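Local coordinates for cell division control protein 45 cdc45 putative (Entamoeba histolytica, PDB 6CC2) that probably acts in chromosomal DNA replication as a RecJ-related Cdc45 subunit, which in other eukaryotes joins MCM2-7 and GINS in the replicative helicase, at residues Y12-R16 against M45-L51; F346-I352 against S387-Y393; N406-T410 against L437-F441. One frame throughout, in Å; residues are numbered along the deposited sequence.

Contact 1 is mostly buried although it lies far from the chain's centre, whereas contacts 2 and 3 are only partly buried. Contact 1 joins two helices packed on the parallel sheet of the N-terminal region. Contacts 2 and 3 share helix 393-417, contact 2 at its N-terminal approach, contact 3 farther along it, with nearest atoms about 17 Å apart. The chemistry changes with the setting. In contact 1 a tyrosine carries a polar tip through an apolar layer, in contact 2 a phenylalanine lies among backbone carbonyls with water at its outer side, and in contact 3 a threonine and a phenylalanine span the distance between helices whose segment axes stay 12.5 Å apart.

Contact 1 (Y12-R16 against M45-L51); sequences YNGLR and MFEKDGL. With EDO (1,2-ethanediol), chain J.
Arg16 and Leu51 bring the backbones nearest, CA to CA 6.9 Å, where helix 8-20 passes the Schellman motif that closes helix 33-48 at Gly50. Tyr12 carries the contact. With CG anti to the backbone N (chi1 -153°), its ring extends across to the last turn of helix 33-48, and OH donates to Asp49 OD2 at 2.7 Å, although the position of that oxygen is less certain. The carboxylate is turned 64° from the ring plane and meets the ring at its edge. At another ring carbon, Tyr12 CE2 lies 3.8 Å from Phe46 CE1, and Met45, a selenomethionine, sets its selenium in an oblique Met-aromatic contact with the ring. Leu15 CD1 touches Phe46 CE1 at 3.7 Å and its CB touches Leu51 CD2 at 3.8 Å. Leu15, Phe46 and Leu51 all rest on Ile25 of strand 24-29, so both helices pack on one face of the parallel sheet. Arg16 turns a guanidinium face to Tyr12 CD1, and its NH2 donates to Asn13 OD1 (2.8 Å). Lys195 forms a salt bridge with Asp49 OD2; Arg16 NH1 is near but beyond one. If OD2 is rightly placed, these positive charges would be expected to keep the carboxylate ionised, consistent with the phenol donating.

Contact 2 (F346-I352 against S387-Y393); sequences FGMDYSI and STTAEPY
Phe346 enters the 387-393 loop because its CG stands beside the backbone N and opposite the carbonyl carbon (chi1 -64°), while Ile352, extended at its outer bond (chi2 179°), brings CD1 to the same loop. The Phe346 ring is framed by backbone: Thr389 O lies over one face, and Thr388 O comes in at the edge, 3.4 Å from CD1. Ser387 O, 3.5 Å from CE1, sits at that edge too, so the weakly positive ring hydrogens face carbonyl oxygens. Ala390 CB is a shared apolar partner, 3.8 Å from Phe346 CB and equally far from Ile352 CD1. Tyr393, which also packs on helices 354-364 and 374-385, meets Ile352 CD1 through CD2 at 4.0 Å; its ring stands oblique to that of Phe346, the planes 50° apart. On the outer side a water accepts from Ala390 N at 2.9 Å and reaches Phe346 O only weakly. Asp349 OD1 takes both the backbone N (2.8 Å) and OG of Ser351, which holds its carboxylate while OD2 touches Ala390 CB. The 346-352 loop thus couples an Asx turn to a type II' beta turn from Phe346 to Asp349, with Gly347 at positive phi, the turn class common in tight two-residue hairpins.

Contact 3 (N406-T410 against L437-F441); sequences NLVET and LSIRF
Thr410 and Phe441 meet between two roughly antiparallel helices joined through the beta-hairpin of strands 419-423 and 427-432, which the Cys420-Cys430 disulfide ties together. The segment axes stay 12.5 Å apart, at 151°, and side chains span the distance. Thr410 comes obliquely onto the Phe441 ring, its CG2 3.6 Å from CE2 and its OG1 3.3 Å from the same carbon. CG2 also meets Leu437 CD2 tip to tip at 4.0 Å. Farther along the ring, Leu407 CD2 touches Phe441 CE1 at 4.0 Å. Arg440, bent at chi3 (47°), brings its guanidinium alongside Asn406 and nearly coplanar with the amide; the modelled gap there is implausibly short and Asn406 has two conformers, so the details are doubtful; in the same model Glu409 OE2 is 4.3 Å from Arg440 NH2, beyond a salt bridge. In the next shell, helix 444-462 supports the ring through Lys446 and Leu450 and meets Leu407 through Gln449. Asp434 holds the start of the second helix, its OD1 bonded to Leu437 N. Within the first helix, Asn406 O is gripped twice by Thr410, whose N and OG1 reach it from opposite faces of the carbonyl plane, OG1 at 3.0 Å.

Contact 1 (Y12-R16 against M45-L51)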
# COMPACT_ATOMS: atom_id res chain seq x y z
N TYR A 12 -23.02 -9.52 14.38
CA TYR A 12 -23.07 -10.65 13.46
C TYR A 12 -24.42 -11.36 13.49
O TYR A 12 -24.86 -11.86 12.45
CB TYR A 12 -21.94 -11.64 13.81
CG TYR A 12 -21.49 -12.46 12.63
CD1 TYR A 12 -22.12 -13.66 12.32
CD2 TYR A 12 -20.45 -12.04 11.83
CE1 TYR A 12 -21.72 -14.41 11.22
CE2 TYR A 12 -20.04 -12.78 10.74
CZ TYR A 12 -20.68 -13.96 10.44
OH TYR A 12 -20.26 -14.69 9.35
N ASN A 13 -25.07 -11.43 14.65
CA ASN A 13 -26.44 -11.94 14.70
C ASN A 13 -27.34 -11.14 13.77
O ASN A 13 -28.25 -11.70 13.13
CB ASN A 13 -26.97 -11.91 16.13
CG ASN A 13 -26.44 -13.04 16.98
OD1 ASN A 13 -25.95 -14.04 16.46
ND2 ASN A 13 -26.55 -12.90 18.29
N GLY A 14 -27.13 -9.82 13.70
CA GLY A 14 -27.91 -9.00 12.78
C GLY A 14 -27.66 -9.37 11.34
O GLY A 14 -28.60 -9.47 10.54
N LEU A 15 -26.39 -9.60 10.98
CA LEU A 15 -26.08 -10.06 9.63
C LEU A 15 -26.79 -11.36 9.33
O LEU A 15 -27.43 -11.52 8.28
CB LEU A 15 -24.57 -10.23 9.48
CG LEU A 15 -23.68 -9.02 9.71
CD1 LEU A 15 -22.23 -9.47 9.57
CD2 LEU A 15 -23.97 -7.89 8.73
N ARG A 16 -26.70 -12.33 10.24
CA ARG A 16 -27.35 -13.61 10.04
C ARG A 16 -28.87 -13.46 9.90
O ARG A 16 -29.47 -14.05 9.00
CB ARG A 16 -27.03 -14.56 11.20
CG ARG A 16 -25.66 -15.21 11.12
CD ARG A 16 -25.48 -16.26 12.23
NE ARG A 16 -25.11 -15.65 13.50
CZ ARG A 16 -23.95 -15.83 14.13
NH1 ARG A 16 -23.02 -16.64 13.63
NH2 ARG A 16 -23.72 -15.22 15.28
N MSE A 45 -15.78 -15.82 6.84
CA MSE A 45 -16.84 -15.98 7.83
C MSE A 45 -18.19 -16.00 7.14
O MSE A 45 -19.02 -16.86 7.40
CB MSE A 45 -16.78 -14.86 8.86
CG MSE A 45 -15.58 -14.94 9.78
SE MSE A 45 -15.71 -13.61 11.18
CE MSE A 45 -14.77 -12.16 10.28
N PHE A 46 -18.41 -15.02 6.25
CA PHE A 46 -19.69 -14.93 5.55
C PHE A 46 -19.97 -16.19 4.75
O PHE A 46 -21.10 -16.71 4.77
CB PHE A 46 -19.70 -13.72 4.63
CG PHE A 46 -19.61 -12.39 5.33
CD1 PHE A 46 -19.80 -12.28 6.70
CD2 PHE A 46 -19.30 -11.24 4.61
CE1 PHE A 46 -19.71 -11.06 7.32
CE2 PHE A 46 -19.22 -10.02 5.24
CZ PHE A 46 -19.44 -9.94 6.60
N GLU A 47 -18.97 -16.71 4.03
CA GLU A 47 -19.15 -17.94 3.27
C GLU A 47 -19.59 -19.09 4.18
O GLU A 47 -20.54 -19.82 3.87
CB GLU A 47 -17.85 -18.32 2.56
CG GLU A 47 -17.47 -17.45 1.38
CD GLU A 47 -16.08 -17.76 0.87
OE1 GLU A 47 -15.61 -18.91 1.06
OE2 GLU A 47 -15.45 -16.86 0.27
N LYS A 48 -18.91 -19.26 5.31
CA LYS A 48 -19.22 -20.37 6.20
C LYS A 48 -20.64 -20.28 6.74
O LYS A 48 -21.26 -21.30 7.02
CB LYS A 48 -18.21 -20.41 7.35
CG LYS A 48 -17.98 -21.78 7.94
CD LYS A 48 -16.50 -22.11 8.03
CE LYS A 48 -15.90 -22.36 6.66
NZ LYS A 48 -14.42 -22.55 6.72
N ASP A 49 -21.18 -19.07 6.86
CA ASP A 49 -22.52 -18.85 7.40
C ASP A 49 -23.58 -18.64 6.31
O ASP A 49 -24.74 -18.36 6.63
CB ASP A 49 -22.52 -17.66 8.35
CG ASP A 49 -21.83 -17.96 9.66
OD1 ASP A 49 -22.20 -18.98 10.30
OD2 ASP A 49 -20.93 -17.18 10.05
N GLY A 50 -23.20 -18.77 5.04
CA GLY A 50 -24.16 -18.64 3.96
C GLY A 50 -24.66 -17.24 3.73
O GLY A 50 -25.76 -17.07 3.19
N LEU A 51 -23.89 -16.23 4.11
CA LEU A 51 -24.30 -14.84 3.99
C LEU A 51 -23.89 -14.31 2.62
O LEU A 51 -22.70 -14.26 2.30
CB LEU A 51 -23.70 -13.98 5.09
CG LEU A 51 -24.33 -14.06 6.47
CD1 LEU A 51 -24.49 -15.49 6.90
CD2 LEU A 51 -23.51 -13.29 7.48
C1 EDO J . -15.54 -13.64 -2.68
O1 EDO J . -16.52 -12.63 -2.40
C2 EDO J . -15.48 -14.61 -1.52
O2 EDO J . -16.79 -15.14 -1.25

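Contact 2 (F346-I352 against S387-Y393)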
# COMPACT_ATOMS: atom_id res chain seq x y z
N PHE A 346 4.06 -23.42 1.25
CA PHE A 346 3.28 -23.78 0.06
C PHE A 346 3.94 -25.03 -0.51
O PHE A 346 4.99 -24.95 -1.15
CB PHE A 346 3.27 -22.65 -0.96
CG PHE A 346 2.58 -21.39 -0.48
CD1 PHE A 346 1.20 -21.29 -0.51
CD2 PHE A 346 3.31 -20.32 -0.03
CE1 PHE A 346 0.56 -20.14 -0.10
CE2 PHE A 346 2.68 -19.16 0.39
CZ PHE A 346 1.30 -19.08 0.35
N GLY A 347 3.32 -26.19 -0.29
CA GLY A 347 3.95 -27.44 -0.68
C GLY A 347 5.27 -27.61 0.05
O GLY A 347 5.30 -27.71 1.28
N MSE A 348 6.37 -27.64 -0.69
CA MSE A 348 7.69 -27.80 -0.10
C MSE A 348 8.43 -26.47 -0.01
O MSE A 348 9.57 -26.41 0.43
CB MSE A 348 8.52 -28.79 -0.92
CG MSE A 348 8.03 -30.23 -0.85
SE MSE A 348 8.17 -30.98 0.95
CE MSE A 348 10.10 -30.86 1.19
N ASP A 349 7.77 -25.40 -0.42
CA ASP A 349 8.38 -24.08 -0.57
C ASP A 349 8.03 -23.24 0.65
O ASP A 349 6.86 -22.91 0.88
CB ASP A 349 7.88 -23.42 -1.85
CG ASP A 349 8.52 -22.07 -2.12
OD1 ASP A 349 9.16 -21.50 -1.22
OD2 ASP A 349 8.37 -21.57 -3.26
N TYR A 350 9.05 -22.89 1.44
CA TYR A 350 8.91 -22.03 2.62
C TYR A 350 9.63 -20.70 2.43
O TYR A 350 10.03 -20.05 3.40
CB TYR A 350 9.41 -22.74 3.88
CG TYR A 350 8.45 -22.74 5.05
CD1 TYR A 350 7.68 -21.62 5.36
CD2 TYR A 350 8.33 -23.86 5.86
CE1 TYR A 350 6.79 -21.64 6.43
CE2 TYR A 350 7.46 -23.90 6.93
CZ TYR A 350 6.70 -22.78 7.22
OH TYR A 350 5.83 -22.81 8.30
N SER A 351 9.77 -20.25 1.18
CA SER A 351 10.55 -19.05 0.88
C SER A 351 9.70 -17.79 0.73
O SER A 351 10.26 -16.71 0.55
CB SER A 351 11.36 -19.27 -0.41
OG SER A 351 10.51 -19.29 -1.56
N ILE A 352 8.38 -17.89 0.85
CA ILE A 352 7.50 -16.74 0.66
C ILE A 352 7.08 -16.21 2.02
O ILE A 352 6.28 -16.85 2.73
CB ILE A 352 6.28 -17.11 -0.20
CG1 ILE A 352 6.71 -17.62 -1.58
CG2 ILE A 352 5.39 -15.89 -0.34
CD1 ILE A 352 5.56 -18.04 -2.49
N SER A 387 -4.32 -17.64 -2.79
CA SER A 387 -3.61 -18.79 -3.32
C SER A 387 -3.16 -19.73 -2.20
O SER A 387 -2.69 -19.30 -1.15
CB SER A 387 -2.37 -18.34 -4.11
OG SER A 387 -1.75 -19.50 -4.66
N THR A 388 -3.30 -21.03 -2.47
CA THR A 388 -2.76 -22.08 -1.62
C THR A 388 -1.51 -22.70 -2.21
O THR A 388 -1.01 -23.67 -1.67
CB THR A 388 -3.81 -23.16 -1.38
OG1 THR A 388 -4.16 -23.76 -2.62
CG2 THR A 388 -5.06 -22.56 -0.72
N THR A 389 -0.97 -22.12 -3.29
CA THR A 389 0.23 -22.62 -3.94
C THR A 389 1.22 -21.46 -4.12
O THR A 389 0.86 -20.29 -4.06
CB THR A 389 -0.11 -23.26 -5.28
OG1 THR A 389 -0.78 -22.30 -6.11
CG2 THR A 389 -1.03 -24.47 -5.08
N ALA A 390 2.48 -21.81 -4.38
CA ALA A 390 3.53 -20.81 -4.53
C ALA A 390 3.58 -20.23 -5.94
O ALA A 390 3.86 -19.04 -6.11
CB ALA A 390 4.89 -21.41 -4.18
N GLU A 391 3.29 -21.04 -6.94
CA GLU A 391 3.50 -20.63 -8.32
C GLU A 391 2.77 -19.35 -8.70
O GLU A 391 3.36 -18.54 -9.45
CB GLU A 391 3.09 -21.77 -9.26
CG GLU A 391 4.02 -22.99 -9.23
CD GLU A 391 3.87 -23.87 -7.99
OE1 GLU A 391 2.86 -23.75 -7.25
OE2 GLU A 391 4.77 -24.71 -7.76
N PRO A 392 1.54 -19.09 -8.26
CA PRO A 392 0.89 -17.83 -8.66
C PRO A 392 1.69 -16.60 -8.28
O PRO A 392 1.58 -15.56 -8.95
CB PRO A 392 -0.46 -17.90 -7.93
CG PRO A 392 -0.74 -19.39 -7.81
CD PRO A 392 0.62 -20.00 -7.54
N TYR A 393 2.45 -16.65 -7.18
CA TYR A 393 3.17 -15.47 -6.74
C TYR A 393 4.27 -15.07 -7.71
O TYR A 393 4.70 -13.91 -7.69
CB TYR A 393 3.77 -15.70 -5.35
CG TYR A 393 2.75 -15.49 -4.24
CD1 TYR A 393 2.46 -14.21 -3.79
CD2 TYR A 393 2.08 -16.56 -3.67
CE1 TYR A 393 1.53 -14.00 -2.80
CE2 TYR A 393 1.14 -16.37 -2.69
CZ TYR A 393 0.87 -15.08 -2.25
OH TYR A 393 -0.07 -14.88 -1.27
O HOH W 1 3.25 -24.63 -4.15
O HOH W 2 5.66 -25.15 -4.49

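Contact 3 (N406-T410 against L437-F441)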
# COMPACT_ATOMS: atom_id res chain seq x y z
N ASN A 406 12.39 -0.29 -13.61
CA ASN A 406 12.10 0.83 -14.49
C ASN A 406 12.03 2.14 -13.71
O ASN A 406 12.57 3.17 -14.16
CB ASN A 406 10.78 0.57 -15.21
CG ASN A 406 10.45 1.65 -16.21
OD1 ASN A 406 11.34 2.29 -16.77
ND2 ASN A 406 9.16 1.86 -16.45
N LEU A 407 11.36 2.13 -12.56
CA LEU A 407 11.16 3.36 -11.79
C LEU A 407 12.48 3.88 -11.21
O LEU A 407 12.77 5.08 -11.30
CB LEU A 407 10.15 3.12 -10.68
CG LEU A 407 8.73 2.87 -11.17
CD1 LEU A 407 7.88 2.34 -10.02
CD2 LEU A 407 8.15 4.15 -11.76
N VAL A 408 13.28 3.00 -10.61
CA VAL A 408 14.55 3.42 -10.02
C VAL A 408 15.47 3.99 -11.09
O VAL A 408 16.07 5.06 -10.93
CB VAL A 408 15.20 2.26 -9.26
CG1 VAL A 408 16.68 2.59 -8.93
CG2 VAL A 408 14.44 1.96 -8.01
N GLU A 409 15.58 3.29 -12.23
CA GLU A 409 16.44 3.77 -13.30
C GLU A 409 16.02 5.16 -13.77
O GLU A 409 16.85 6.08 -13.86
CB GLU A 409 16.41 2.78 -14.47
CG GLU A 409 17.23 3.24 -15.68
CD GLU A 409 17.18 2.24 -16.82
OE1 GLU A 409 18.15 1.46 -16.97
OE2 GLU A 409 16.17 2.23 -17.56
N THR A 410 14.73 5.34 -14.10
CA THR A 410 14.26 6.65 -14.53
C THR A 410 14.40 7.67 -13.40
O THR A 410 14.83 8.81 -13.63
CB THR A 410 12.80 6.55 -14.97
OG1 THR A 410 12.66 5.57 -16.00
CG2 THR A 410 12.28 7.90 -15.49
N LEU A 437 12.30 9.73 -22.05
CA LEU A 437 11.61 9.53 -20.78
C LEU A 437 10.14 9.92 -20.88
O LEU A 437 9.28 9.26 -20.30
CB LEU A 437 12.28 10.34 -19.67
CG LEU A 437 13.73 10.01 -19.33
CD1 LEU A 437 14.15 10.83 -18.11
CD2 LEU A 437 13.92 8.53 -19.08
N SER A 438 9.84 10.98 -21.64
CA SER A 438 8.47 11.48 -21.73
C SER A 438 7.56 10.46 -22.38
O SER A 438 6.45 10.20 -21.90
CB SER A 438 8.46 12.79 -22.54
OG SER A 438 9.11 13.83 -21.83
N ILE A 439 8.01 9.86 -23.48
CA ILE A 439 7.17 8.91 -24.20
C ILE A 439 6.87 7.71 -23.31
O ILE A 439 5.80 7.12 -23.41
CB ILE A 439 7.84 8.50 -25.53
CG1 ILE A 439 6.79 8.22 -26.60
CG2 ILE A 439 8.73 7.29 -25.33
CD1 ILE A 439 6.17 9.48 -27.19
N ARG A 440 7.79 7.37 -22.40
CA ARG A 440 7.61 6.20 -21.54
C ARG A 440 6.69 6.45 -20.35
O ARG A 440 6.11 5.49 -19.82
CB ARG A 440 8.96 5.73 -21.02
CG ARG A 440 9.89 5.17 -22.10
CD ARG A 440 11.30 4.99 -21.56
NE ARG A 440 11.28 4.33 -20.26
CZ ARG A 440 12.33 4.27 -19.44
NH1 ARG A 440 13.48 4.82 -19.78
NH2 ARG A 440 12.21 3.64 -18.27
N PHE A 441 6.52 7.70 -19.93
CA PHE A 441 5.75 7.99 -18.72
C PHE A 441 4.63 8.99 -18.95
O PHE A 441 4.06 9.50 -17.98
CB PHE A 441 6.68 8.48 -17.61
CG PHE A 441 7.50 7.40 -17.01
CD1 PHE A 441 7.00 6.62 -15.97
CD2 PHE A 441 8.78 7.11 -17.51
CE1 PHE A 441 7.75 5.59 -15.43
CE2 PHE A 441 9.53 6.09 -16.96
CZ PHE A 441 9.01 5.33 -15.93